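Local structure of acetaldehyde dehydrogenase (Acetylating) (5J78) at residues A68-A73 with K95-A100; V110-I115 with K156-I161; N142-V147 with A170-E175; Q307-I312 with E333-E338; A321-K326 with S365-F370. The protein probably catalyses the reversible, NAD-dependent conversion of acetaldehyde and coenzyme A to acetyl-CoA, as other acetylating aldehyde dehydrogenases do. All blocks are in the same frame, centred on the assembly; numbering follows the deposited sequence.

Interaction 1. Residues A68-A73 with K95-A100; sequences AAREEA and KNLFAA. With ACT (acetate ion), chain I.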
# COMPACT_ATOMS: atom_id res chain seq x y z
N ALA A 68 -33.66 8.26 27.78
CA ALA A 68 -32.64 7.55 28.52
C ALA A 68 -31.36 8.37 28.60
O ALA A 68 -30.66 8.36 29.62
CB ALA A 68 -32.38 6.20 27.89
N ALA A 69 -31.03 9.10 27.53
CA ALA A 69 -29.82 9.92 27.52
C ALA A 69 -29.92 11.02 28.56
O ALA A 69 -28.95 11.34 29.27
CB ALA A 69 -29.60 10.53 26.13
N ARG A 70 -31.10 11.62 28.61
CA ARG A 70 -31.41 12.68 29.56
C ARG A 70 -31.21 12.18 30.97
O ARG A 70 -30.56 12.82 31.78
CB ARG A 70 -32.85 13.15 29.34
CG ARG A 70 -33.26 14.46 29.98
CD ARG A 70 -34.64 14.87 29.42
NE ARG A 70 -34.64 14.94 27.95
CZ ARG A 70 -35.45 14.26 27.13
NH1 ARG A 70 -36.37 13.42 27.60
NH2 ARG A 70 -35.34 14.42 25.81
N GLU A 71 -31.73 10.99 31.24
CA GLU A 71 -31.64 10.42 32.56
C GLU A 71 -30.23 10.03 32.91
O GLU A 71 -29.88 10.03 34.08
CB GLU A 71 -32.54 9.18 32.68
CG GLU A 71 -34.05 9.47 32.61
CD GLU A 71 -34.87 8.24 32.23
OE1 GLU A 71 -36.02 8.41 31.76
OE2 GLU A 71 -34.37 7.10 32.39
N GLU A 72 -29.42 9.66 31.92
CA GLU A 72 -28.06 9.18 32.19
C GLU A 72 -27.01 10.25 31.95
O GLU A 72 -25.81 9.99 32.03
CB GLU A 72 -27.77 7.94 31.35
CG GLU A 72 -28.60 6.72 31.75
CD GLU A 72 -28.27 6.23 33.15
OE1 GLU A 72 -27.09 6.26 33.55
OE2 GLU A 72 -29.21 5.82 33.87
N ALA A 73 -27.44 11.47 31.65
CA ALA A 73 -26.51 12.54 31.30
C ALA A 73 -25.39 12.75 32.32
O ALA A 73 -24.23 12.93 31.94
CB ALA A 73 -27.27 13.87 31.09
N LYS A 95 -23.51 19.07 28.06
CA LYS A 95 -23.20 18.59 26.73
C LYS A 95 -24.07 17.38 26.37
O LYS A 95 -24.61 17.32 25.28
CB LYS A 95 -21.70 18.25 26.64
CG LYS A 95 -21.16 18.22 25.21
CD LYS A 95 -19.75 17.67 25.11
CE LYS A 95 -18.72 18.48 25.92
NZ LYS A 95 -17.38 17.78 25.82
N ASN A 96 -24.23 16.42 27.30
CA ASN A 96 -25.08 15.26 27.02
C ASN A 96 -26.54 15.66 26.86
O ASN A 96 -27.26 15.06 26.06
CB ASN A 96 -24.95 14.20 28.13
CG ASN A 96 -23.62 13.46 28.10
OD1 ASN A 96 -23.01 13.32 27.05
ND2 ASN A 96 -23.18 12.99 29.24
N LEU A 97 -26.96 16.66 27.63
CA LEU A 97 -28.34 17.13 27.59
C LEU A 97 -28.60 17.89 26.30
O LEU A 97 -29.73 17.91 25.80
CB LEU A 97 -28.64 18.01 28.81
CG LEU A 97 -28.77 17.30 30.17
CD1 LEU A 97 -28.92 18.32 31.25
CD2 LEU A 97 -29.97 16.34 30.15
N PHE A 98 -27.55 18.51 25.75
CA PHE A 98 -27.66 19.16 24.45
C PHE A 98 -27.99 18.09 23.41
O PHE A 98 -28.86 18.29 22.56
CB PHE A 98 -26.36 19.92 24.09
CG PHE A 98 -26.31 20.37 22.65
CD1 PHE A 98 -26.98 21.51 22.24
CD2 PHE A 98 -25.60 19.63 21.71
CE1 PHE A 98 -26.95 21.91 20.89
CE2 PHE A 98 -25.57 20.02 20.36
CZ PHE A 98 -26.25 21.17 19.96
N ALA A 99 -27.33 16.94 23.49
CA ALA A 99 -27.60 15.88 22.53
C ALA A 99 -28.96 15.28 22.79
O ALA A 99 -29.70 14.95 21.86
CB ALA A 99 -26.54 14.82 22.59
N ALA A 100 -29.31 15.13 24.06
CA ALA A 100 -30.57 14.49 24.40
C ALA A 100 -31.78 15.39 24.12
O ALA A 100 -32.86 14.87 23.89
CB ALA A 100 -30.57 14.07 25.86
C ACT I . -18.96 14.56 26.63
O ACT I . -17.90 15.20 26.66
OXT ACT I . -19.35 14.15 25.55
CH3 ACT I . -19.78 14.33 27.86
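N96 reaches across an antiparallel helix pair to the backbone of A73. The axes of the short segments 68-73 and 95-100 run at 171° and approach to 8.6 Å, bridged by three alanines together with R70, L97 and N96. From its root, N96 first meets alanine: its CB lies 3.8 Å from A73 CB. With CG set beside the backbone N (chi1 -72°), the amide then extends past A73 toward its carbonyl. At the tip the two branches part. ND2 donates to A73 O at 2.9 Å with an N-H...O angle of 158°, and the acceptor sits in the amide plane and is approached on a lone pair in its own carbonyl plane. OD1 instead takes up the hydroxyl of T144 on helix 143-156, so both ends of this buried amide are bonded and its flip is fixed. A leucine here would probably leave A73 O without this side-chain donor and T144 without its amide partner. An acetate, probably from the crystallisation liquor, has its CH3 3.5 Å from N96 OD1. Farther along the interface the packing is apolar: A69 CB touches A100 CB at 3.7 Å, and L97 CD2 lies 3.8 Å from A73 CB. L97 also crosses R70 at about a right angle, CD2 against the aliphatic CG. The guanidinium of R70 is held chiefly by N101, through NE. Its NH2 adds a weak bond to A100 O at 3.2 Å, with the oxygen at the edge of the group and near its plane.

Interaction 2. Residues V110-I115 with K156-I161; sequences VKTVGI and KARNAI. With GOL (glycerol), chain J.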
# COMPACT_ATOMS: atom_id res chain seq x y z
N VAL A 110 -39.10 15.27 11.77
CA VAL A 110 -38.67 15.05 10.38
C VAL A 110 -39.29 13.76 9.83
O VAL A 110 -39.27 12.70 10.47
CB VAL A 110 -37.13 15.00 10.25
CG1 VAL A 110 -36.73 14.58 8.83
CG2 VAL A 110 -36.52 16.36 10.58
N LYS A 111 -39.85 13.83 8.64
CA LYS A 111 -40.35 12.62 7.99
C LYS A 111 -39.19 11.80 7.44
O LYS A 111 -38.36 12.33 6.71
CB LYS A 111 -41.34 12.96 6.87
CG LYS A 111 -42.61 13.66 7.34
CD LYS A 111 -43.49 14.08 6.15
CE LYS A 111 -44.85 14.57 6.59
NZ LYS A 111 -45.71 14.89 5.41
N THR A 112 -39.14 10.51 7.76
CA THR A 112 -38.05 9.64 7.31
C THR A 112 -38.51 8.26 6.82
O THR A 112 -37.67 7.44 6.44
CB THR A 112 -37.03 9.41 8.45
OG1 THR A 112 -37.70 8.83 9.58
CG2 THR A 112 -36.40 10.70 8.86
N VAL A 113 -39.81 8.01 6.82
CA VAL A 113 -40.34 6.71 6.38
C VAL A 113 -41.17 6.86 5.12
O VAL A 113 -42.06 7.70 5.07
CB VAL A 113 -41.23 6.02 7.44
CG1 VAL A 113 -41.78 4.68 6.90
CG2 VAL A 113 -40.48 5.80 8.72
N GLY A 114 -40.91 6.03 4.11
CA GLY A 114 -41.76 5.98 2.94
C GLY A 114 -41.70 7.25 2.11
O GLY A 114 -40.66 7.89 1.98
N ILE A 115 -42.84 7.60 1.54
CA ILE A 115 -42.96 8.78 0.71
C ILE A 115 -43.02 9.98 1.62
O ILE A 115 -43.93 10.10 2.43
CB ILE A 115 -44.21 8.69 -0.19
CG1 ILE A 115 -44.02 7.54 -1.18
CG2 ILE A 115 -44.47 10.02 -0.90
CD1 ILE A 115 -45.17 7.33 -2.14
N LYS A 156 -33.27 7.52 13.75
CA LYS A 156 -34.39 8.27 13.20
C LYS A 156 -34.46 8.12 11.67
O LYS A 156 -35.56 8.07 11.11
CB LYS A 156 -34.28 9.74 13.61
CG LYS A 156 -35.26 10.71 12.96
CD LYS A 156 -36.69 10.53 13.43
CE LYS A 156 -37.65 11.25 12.48
NZ LYS A 156 -39.02 11.47 13.04
N ALA A 157 -33.31 8.01 11.01
CA ALA A 157 -33.28 7.80 9.55
C ALA A 157 -33.34 6.32 9.16
O ALA A 157 -33.24 5.96 7.97
CB ALA A 157 -32.03 8.45 8.96
N ARG A 158 -33.49 5.48 10.19
CA ARG A 158 -33.78 4.04 10.06
C ARG A 158 -32.55 3.20 9.73
O ARG A 158 -32.64 2.18 9.05
CB ARG A 158 -34.89 3.79 9.04
CG ARG A 158 -36.19 4.54 9.36
CD ARG A 158 -36.95 4.93 8.12
NE ARG A 158 -37.56 3.77 7.49
CZ ARG A 158 -37.78 3.64 6.18
NH1 ARG A 158 -37.46 4.60 5.33
NH2 ARG A 158 -38.34 2.54 5.73
N ASN A 159 -31.41 3.63 10.25
CA ASN A 159 -30.15 2.91 10.12
C ASN A 159 -29.76 2.15 11.38
O ASN A 159 -30.25 2.45 12.47
CB ASN A 159 -29.04 3.90 9.78
CG ASN A 159 -29.39 4.76 8.59
OD1 ASN A 159 -29.45 4.28 7.46
ND2 ASN A 159 -29.69 6.03 8.85
N ALA A 160 -28.85 1.19 11.22
CA ALA A 160 -28.06 0.64 12.33
C ALA A 160 -26.79 1.48 12.43
O ALA A 160 -26.42 2.15 11.48
CB ALA A 160 -27.73 -0.85 12.11
N ILE A 161 -26.12 1.45 13.58
CA ILE A 161 -24.87 2.19 13.72
C ILE A 161 -23.90 1.40 14.59
O ILE A 161 -24.30 0.82 15.61
CB ILE A 161 -25.09 3.62 14.30
CG1 ILE A 161 -23.75 4.36 14.41
CG2 ILE A 161 -25.79 3.58 15.65
CD1 ILE A 161 -23.89 5.86 14.30
C1 GOL J . -38.87 1.03 2.71
O1 GOL J . -40.22 1.40 2.84
C2 GOL J . -38.08 2.15 2.05
O2 GOL J . -37.59 1.68 0.80
C3 GOL J . -38.93 3.38 1.82
O3 GOL J . -39.24 4.04 3.03
O HOH W 1 -34.97 6.76 5.78
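T112 and K156 meet where helix 143-156 ends, the helix of the beta-alpha-beta crossover that joins strand 124-138 to its parallel neighbour 160-165. The helix closes in a Schellman motif, with R158 taking the positive phi (79°), and the loop 110-115 is laid against that end. The tight part is around T112: its OG1 donates to K156 O at 2.7 Å, while CG2 rests against the K156 chain, which crosses it nearly at a right angle. The K156 chain, bent at chi2 (70°), carries NZ to a weak bond with V110 O at 2.9 Å, although its stronger partner is the carboxylate of D59. R158 covers the neighbouring peptides. Its CD lies 3.7 Å from V113 CG2, V113 CA sits over one face of the guanidinium, toward its rim, and NH1 donates to T112 O at 3.1 Å, the oxygen lying 29° out of the guanidinium plane. NH2 is bonded to E51 O. A leucine in its place would probably leave T112 O and E51 O without these donors and uncover V113. On the looser side small molecules mediate. Glycerol, probably from the crystallisation liquor, receives on O3 a bond from G114 N at 2.8 Å and another from R158 NH1. A water bridges T112 O and A157 O, donating to each at 2.9 Å.

Interaction 3. Residues N142-V147 with A170-E175; sequences NPTSTV and AKCTAE. With ACT (acetate ion), chain I.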
# COMPACT_ATOMS: atom_id res chain seq x y z
N ASN A 142 -15.47 14.65 23.23
CA ASN A 142 -16.93 14.66 23.35
C ASN A 142 -17.46 13.24 23.22
O ASN A 142 -18.33 12.96 22.39
CB ASN A 142 -17.59 15.54 22.27
CG ASN A 142 -16.94 16.90 22.14
OD1 ASN A 142 -16.62 17.55 23.14
ND2 ASN A 142 -16.76 17.34 20.89
N PRO A 143 -16.93 12.32 24.03
CA PRO A 143 -17.20 10.90 23.79
C PRO A 143 -18.69 10.53 23.91
O PRO A 143 -19.24 9.97 22.97
CB PRO A 143 -16.39 10.20 24.88
CG PRO A 143 -16.05 11.27 25.89
CD PRO A 143 -16.03 12.55 25.18
N THR A 144 -19.34 10.87 25.01
CA THR A 144 -20.67 10.33 25.27
C THR A 144 -21.75 11.15 24.55
O THR A 144 -22.71 10.60 24.03
CB THR A 144 -20.94 10.26 26.78
OG1 THR A 144 -20.90 11.58 27.33
CG2 THR A 144 -19.87 9.40 27.46
N SER A 145 -21.55 12.46 24.47
CA SER A 145 -22.52 13.32 23.79
C SER A 145 -22.59 13.04 22.29
O SER A 145 -23.68 13.14 21.70
CB SER A 145 -22.21 14.80 24.01
OG SER A 145 -20.89 15.13 23.65
N THR A 146 -21.46 12.68 21.69
CA THR A 146 -21.40 12.41 20.24
C THR A 146 -22.10 11.08 19.93
O THR A 146 -22.72 10.91 18.86
CB THR A 146 -19.94 12.37 19.72
OG1 THR A 146 -19.28 13.62 20.01
CG2 THR A 146 -19.90 12.16 18.19
N VAL A 147 -21.98 10.14 20.85
CA VAL A 147 -22.67 8.86 20.73
C VAL A 147 -24.16 9.08 20.77
O VAL A 147 -24.90 8.50 19.95
CB VAL A 147 -22.27 7.88 21.85
CG1 VAL A 147 -23.27 6.74 21.95
CG2 VAL A 147 -20.87 7.37 21.63
N ALA A 170 -12.69 4.54 25.67
CA ALA A 170 -13.42 3.32 25.28
C ALA A 170 -14.58 2.94 26.20
O ALA A 170 -15.67 2.58 25.72
CB ALA A 170 -12.46 2.17 25.17
N LYS A 171 -14.40 3.04 27.51
CA LYS A 171 -15.44 2.62 28.44
C LYS A 171 -16.66 3.56 28.47
O LYS A 171 -17.79 3.10 28.45
CB LYS A 171 -14.87 2.48 29.85
CG LYS A 171 -13.95 1.28 30.02
CD LYS A 171 -13.21 1.37 31.33
CE LYS A 171 -12.20 0.24 31.46
NZ LYS A 171 -10.84 0.78 31.73
N CYS A 172 -16.44 4.86 28.54
CA CYS A 172 -17.60 5.76 28.58
C CYS A 172 -18.35 5.76 27.23
O CYS A 172 -19.58 5.85 27.20
CB CYS A 172 -17.17 7.17 28.98
SG CYS A 172 -16.12 8.00 27.82
N THR A 173 -17.61 5.63 26.12
CA THR A 173 -18.23 5.55 24.78
C THR A 173 -19.11 4.29 24.66
O THR A 173 -20.27 4.36 24.25
CB THR A 173 -17.15 5.57 23.64
OG1 THR A 173 -16.32 6.73 23.79
CG2 THR A 173 -17.79 5.62 22.25
N ALA A 174 -18.56 3.14 25.03
CA ALA A 174 -19.34 1.91 25.01
C ALA A 174 -20.54 1.96 25.96
O ALA A 174 -21.59 1.42 25.64
CB ALA A 174 -18.44 0.72 25.35
N GLU A 175 -20.42 2.61 27.11
CA GLU A 175 -21.55 2.69 28.05
C GLU A 175 -22.66 3.54 27.44
O GLU A 175 -23.84 3.20 27.56
CB GLU A 175 -21.10 3.24 29.43
CG GLU A 175 -22.23 3.45 30.48
CD GLU A 175 -23.06 2.20 30.80
OE1 GLU A 175 -22.65 1.07 30.48
OE2 GLU A 175 -24.15 2.35 31.40
C ACT I . -18.96 14.56 26.63
O ACT I . -17.90 15.20 26.66
OXT ACT I . -19.35 14.15 25.55
CH3 ACT I . -19.78 14.33 27.86
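The pyrrolidine ring of P143 lies against C172, with P143 CB 3.7 Å from C172 SG and P143 CG 3.8 Å from C172 SG, while its CD faces a bound acetate. The two residues belong to successive helices of an alternating alpha/beta fold, joined through strand 160-165; their short segments approach to 8.5 Å and cross at -27°, close to parallel. The acetate carboxylate sits at the first turn of helix 143-156, where OXT receives S145 N at 3.0 Å (N-H...O 164°) and S145 OG at 2.6 Å, with a weak third bond from T144 N. Amides at a helix start would be expected to favour such an anion. T144 packs on C172: with its OG1 between the backbone N and the carbonyl carbon (chi1 62°) and bonded to N96, T144 CG2 is directed at C172, 3.8 Å from CB and 3.6 Å from the carbonyl O. T173 uses both branches. Its OG1 lies near P143 CB but bonds to A169 O, in the loop just before helix 170-186, and its methyl continues the apolar seam, as I138 of strand 124-138 touches V147 and T173 from the sheet. The seam ends where V147 CG2 meets T173 CG2 at 3.6 Å.

Interaction 4. Residues Q307-I312 with E333-E338; sequences QKVASI and EMAGIE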
# COMPACT_ATOMS: atom_id res chain seq x y z
N GLN A 307 6.03 32.51 28.40
CA GLN A 307 7.03 31.60 27.88
C GLN A 307 6.97 30.27 28.62
O GLN A 307 7.14 29.22 28.00
CB GLN A 307 8.42 32.24 27.98
CG GLN A 307 8.58 33.49 27.08
CD GLN A 307 7.85 33.39 25.72
OE1 GLN A 307 7.95 32.39 25.00
NE2 GLN A 307 7.11 34.45 25.36
N LYS A 308 6.69 30.29 29.91
CA LYS A 308 6.53 29.04 30.64
C LYS A 308 5.32 28.26 30.14
O LYS A 308 5.40 27.05 29.92
CB LYS A 308 6.41 29.30 32.15
CG LYS A 308 7.76 29.63 32.80
CD LYS A 308 7.62 29.90 34.30
CE LYS A 308 8.95 30.30 34.91
NZ LYS A 308 9.86 29.13 35.12
N VAL A 309 4.19 28.94 29.96
CA VAL A 309 2.99 28.27 29.48
C VAL A 309 3.23 27.75 28.04
O VAL A 309 2.88 26.62 27.73
CB VAL A 309 1.76 29.19 29.55
CG1 VAL A 309 0.53 28.53 28.86
CG2 VAL A 309 1.43 29.51 30.98
N ALA A 310 3.87 28.56 27.20
CA ALA A 310 4.05 28.22 25.79
C ALA A 310 4.83 26.94 25.65
O ALA A 310 4.70 26.24 24.64
CB ALA A 310 4.75 29.32 25.04
N SER A 311 5.63 26.63 26.65
CA SER A 311 6.52 25.48 26.61
C SER A 311 5.78 24.16 26.75
O SER A 311 6.27 23.12 26.34
CB SER A 311 7.56 25.59 27.73
OG SER A 311 8.20 26.85 27.66
N ILE A 312 4.59 24.22 27.36
CA ILE A 312 3.80 23.01 27.55
C ILE A 312 2.55 22.98 26.67
O ILE A 312 1.76 22.04 26.76
CB ILE A 312 3.39 22.85 29.03
CG1 ILE A 312 2.47 23.99 29.49
CG2 ILE A 312 4.64 22.80 29.91
CD1 ILE A 312 1.62 23.61 30.67
N GLU A 333 0.09 24.83 37.21
CA GLU A 333 0.96 23.91 37.90
C GLU A 333 1.92 23.24 36.92
O GLU A 333 3.12 23.11 37.20
CB GLU A 333 0.14 22.86 38.65
CG GLU A 333 0.92 22.12 39.72
CD GLU A 333 0.07 21.08 40.44
OE1 GLU A 333 -1.17 21.22 40.44
OE2 GLU A 333 0.66 20.13 41.01
N MET A 334 1.39 22.85 35.77
CA MET A 334 2.16 22.14 34.76
C MET A 334 3.26 23.03 34.22
O MET A 334 4.35 22.57 33.91
CB MET A 334 1.27 21.67 33.59
CG MET A 334 0.40 20.49 33.89
SD MET A 334 -0.54 19.97 32.44
CE MET A 334 -1.19 18.41 33.06
N ALA A 335 2.93 24.30 34.05
CA ALA A 335 3.88 25.25 33.50
C ALA A 335 4.76 25.81 34.62
O ALA A 335 5.69 26.56 34.34
CB ALA A 335 3.17 26.38 32.76
N GLY A 336 4.47 25.44 35.87
CA GLY A 336 5.25 25.92 37.00
C GLY A 336 5.11 27.40 37.30
O GLY A 336 6.09 28.07 37.64
N ILE A 337 3.89 27.90 37.18
CA ILE A 337 3.59 29.27 37.57
C ILE A 337 2.47 29.14 38.58
O ILE A 337 1.87 28.08 38.68
CB ILE A 337 3.17 30.15 36.35
CG1 ILE A 337 1.73 29.84 35.90
CG2 ILE A 337 4.15 29.96 35.18
CD1 ILE A 337 1.24 30.73 34.76
N GLU A 338 2.19 30.19 39.34
CA GLU A 338 1.06 30.12 40.26
C GLU A 338 0.07 31.25 40.00
O GLU A 338 0.45 32.37 39.65
CB GLU A 338 1.53 30.12 41.72
CG GLU A 338 2.13 31.40 42.23
CD GLU A 338 2.13 31.45 43.76
OE1 GLU A 338 2.94 30.71 44.36
OE2 GLU A 338 1.33 32.21 44.34
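A335 has more surface buried here than any other residue of the two segments, and its methyl faces helix 303-313 from the last turn of helix 328-335. That turn is closed by a Schellman motif in which G336 takes the positive phi (68°), after which I337 also packs against helix 303-313. A335 CB lies 3.7 Å from K308 O and 3.8 Å from V309 CA, so the methyl rests on helix backbone, with the V309 and I312 side chains beside it. I312 covers it from the C-terminal side. Because CG1 stands between the backbone N and the carbonyl carbon (chi1 64°), the branch leans over the A335 turn, and CD1 arrives 3.5 Å from M334 CB, the two side chains crossing at about a right angle. CD1 also comes within 3.7 Å of A335 N. K308 takes up the remaining part through its aliphatic stem: CB is 3.6 Å from A335 O, and CD is 3.6 Å from I337 CG2 as the two chains slide past each other in opposite directions. Only then does the chain bend, at chi4 (-77°). The contact lies near the surface, made by methyl and methylene groups, with K308, M334 and G336 exposed. On the inner side, where L301 touches both V309 and I337, V309 CG2 meets I337 CD1 at 4.0 Å.

Interaction 5. Residues A321-K326 with S365-F370; sequences AKIVGK and SPILAF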
# COMPACT_ATOMS: atom_id res chain seq x y z
N ALA A 321 -1.40 16.86 24.53
CA ALA A 321 -2.64 16.27 25.02
C ALA A 321 -2.83 16.44 26.53
O ALA A 321 -3.96 16.38 27.02
CB ALA A 321 -2.70 14.78 24.66
N LYS A 322 -1.74 16.66 27.26
CA LYS A 322 -1.84 16.74 28.71
C LYS A 322 -2.49 18.03 29.20
O LYS A 322 -2.92 18.08 30.34
CB LYS A 322 -0.46 16.56 29.35
CG LYS A 322 -0.06 15.10 29.44
CD LYS A 322 1.44 14.92 29.58
CE LYS A 322 1.80 13.44 29.52
NZ LYS A 322 3.12 13.14 30.16
N ILE A 323 -2.58 19.06 28.36
CA ILE A 323 -3.32 20.26 28.77
C ILE A 323 -4.75 20.30 28.25
O ILE A 323 -5.53 21.15 28.66
CB ILE A 323 -2.62 21.58 28.34
CG1 ILE A 323 -2.66 21.79 26.82
CG2 ILE A 323 -1.19 21.62 28.86
CD1 ILE A 323 -2.40 23.23 26.41
N VAL A 324 -5.10 19.41 27.32
CA VAL A 324 -6.46 19.40 26.78
C VAL A 324 -7.50 19.22 27.87
O VAL A 324 -7.44 18.26 28.63
CB VAL A 324 -6.66 18.27 25.75
CG1 VAL A 324 -8.12 18.18 25.31
CG2 VAL A 324 -5.74 18.49 24.55
N GLY A 325 -8.45 20.15 27.95
CA GLY A 325 -9.56 20.01 28.88
C GLY A 325 -9.17 20.18 30.35
O GLY A 325 -9.89 19.73 31.24
N LYS A 326 -8.04 20.84 30.60
CA LYS A 326 -7.56 21.04 31.98
C LYS A 326 -7.95 22.40 32.55
O LYS A 326 -7.93 23.41 31.85
CB LYS A 326 -6.04 20.85 32.02
CG LYS A 326 -5.60 19.42 31.71
CD LYS A 326 -6.20 18.45 32.72
CE LYS A 326 -5.64 17.05 32.60
NZ LYS A 326 -6.27 16.15 33.61
N SER A 365 -8.31 24.17 25.36
CA SER A 365 -8.15 24.35 26.81
C SER A 365 -8.42 25.81 27.13
O SER A 365 -8.54 26.65 26.22
CB SER A 365 -6.74 23.92 27.26
OG SER A 365 -5.76 24.73 26.64
N PRO A 366 -8.53 26.15 28.42
CA PRO A 366 -8.93 27.51 28.78
C PRO A 366 -7.75 28.48 28.68
O PRO A 366 -7.37 29.15 29.64
CB PRO A 366 -9.44 27.36 30.22
CG PRO A 366 -9.51 25.90 30.48
CD PRO A 366 -8.52 25.26 29.59
N ILE A 367 -7.18 28.54 27.48
CA ILE A 367 -6.16 29.50 27.10
C ILE A 367 -6.63 30.22 25.85
O ILE A 367 -7.09 29.60 24.89
CB ILE A 367 -4.80 28.84 26.80
CG1 ILE A 367 -4.38 27.98 27.99
CG2 ILE A 367 -3.76 29.90 26.48
CD1 ILE A 367 -3.10 27.15 27.77
N LEU A 368 -6.45 31.53 25.86
CA LEU A 368 -6.96 32.41 24.84
C LEU A 368 -5.86 33.37 24.42
O LEU A 368 -5.25 34.00 25.29
CB LEU A 368 -8.18 33.15 25.39
CG LEU A 368 -9.19 33.77 24.44
CD1 LEU A 368 -9.70 32.76 23.40
CD2 LEU A 368 -10.35 34.31 25.26
N ALA A 369 -5.58 33.48 23.13
CA ALA A 369 -4.68 34.53 22.62
C ALA A 369 -5.44 35.84 22.51
O ALA A 369 -6.65 35.84 22.30
CB ALA A 369 -4.08 34.15 21.28
N PHE A 370 -4.72 36.96 22.63
CA PHE A 370 -5.31 38.29 22.61
C PHE A 370 -4.58 39.20 21.63
O PHE A 370 -3.43 39.58 21.88
CB PHE A 370 -5.28 38.89 24.02
CG PHE A 370 -6.08 40.16 24.17
CD1 PHE A 370 -5.53 41.40 23.88
CD2 PHE A 370 -7.38 40.11 24.63
CE1 PHE A 370 -6.27 42.55 24.04
CE2 PHE A 370 -8.12 41.27 24.79
CZ PHE A 370 -7.57 42.48 24.50
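I323 and S365 each place a side-chain atom between the backbone N and the carbonyl carbon, CG1 in one case (chi1 69°) and OG in the other (chi1 62°), and these settings bring I323 CD1 to 3.7 Å from S365 OG. The contact joins two turns at the approach to strand 367-373 of the parallel seven-stranded sheet. I323-K326 forms a type II beta turn, closed by K326 N to I323 O at 3.2 Å, with G325 at its positive-phi corner (70°). Opposite it, P366 centres an inverse gamma turn whose I367 N to S365 O bond measures 2.6 Å. Contact between the turns is by carbon against carbonyl: S365 CB lies 3.3 Å from I323 O, the same oxygen that closes the beta turn. The polar ends look elsewhere, S365 OG to K363 O and K326 NZ to G85 O. The ring of P366, packed also on I331 and P328 of helix 328-335, brings CD to 3.0 Å from K326 O, a close approach between the two turns. Deeper in, helix 303-313 touches both isoleucines, and I323 CD1 faces I367 CD1 at 4.2 Å.

How the interactions relate
The contacts form two touching pairs and one outlier. Interactions 1 and 3, centres 12 Å apart, share the acetate and are joined by a probable hydrogen bond, K95 NZ to N142 OD1 at 2.8 Å. K95 and N142 touch T271 and I272, so this cluster probably lies near C273, seen as 3-sulfinoalanine and, in this family, the likely catalytic cysteine. Interactions 4 and 5, also 12 Å apart, interlock beside the parallel sheet that holds strand 367-373: M334 CE packs 3.2 Å from K322 O, and V309 CG1 lies 4.0 Å from I367 CD1. Interaction 2 makes no direct touch, its nearest atoms about 6 Å from interaction 3, to which helix 143-156 links it.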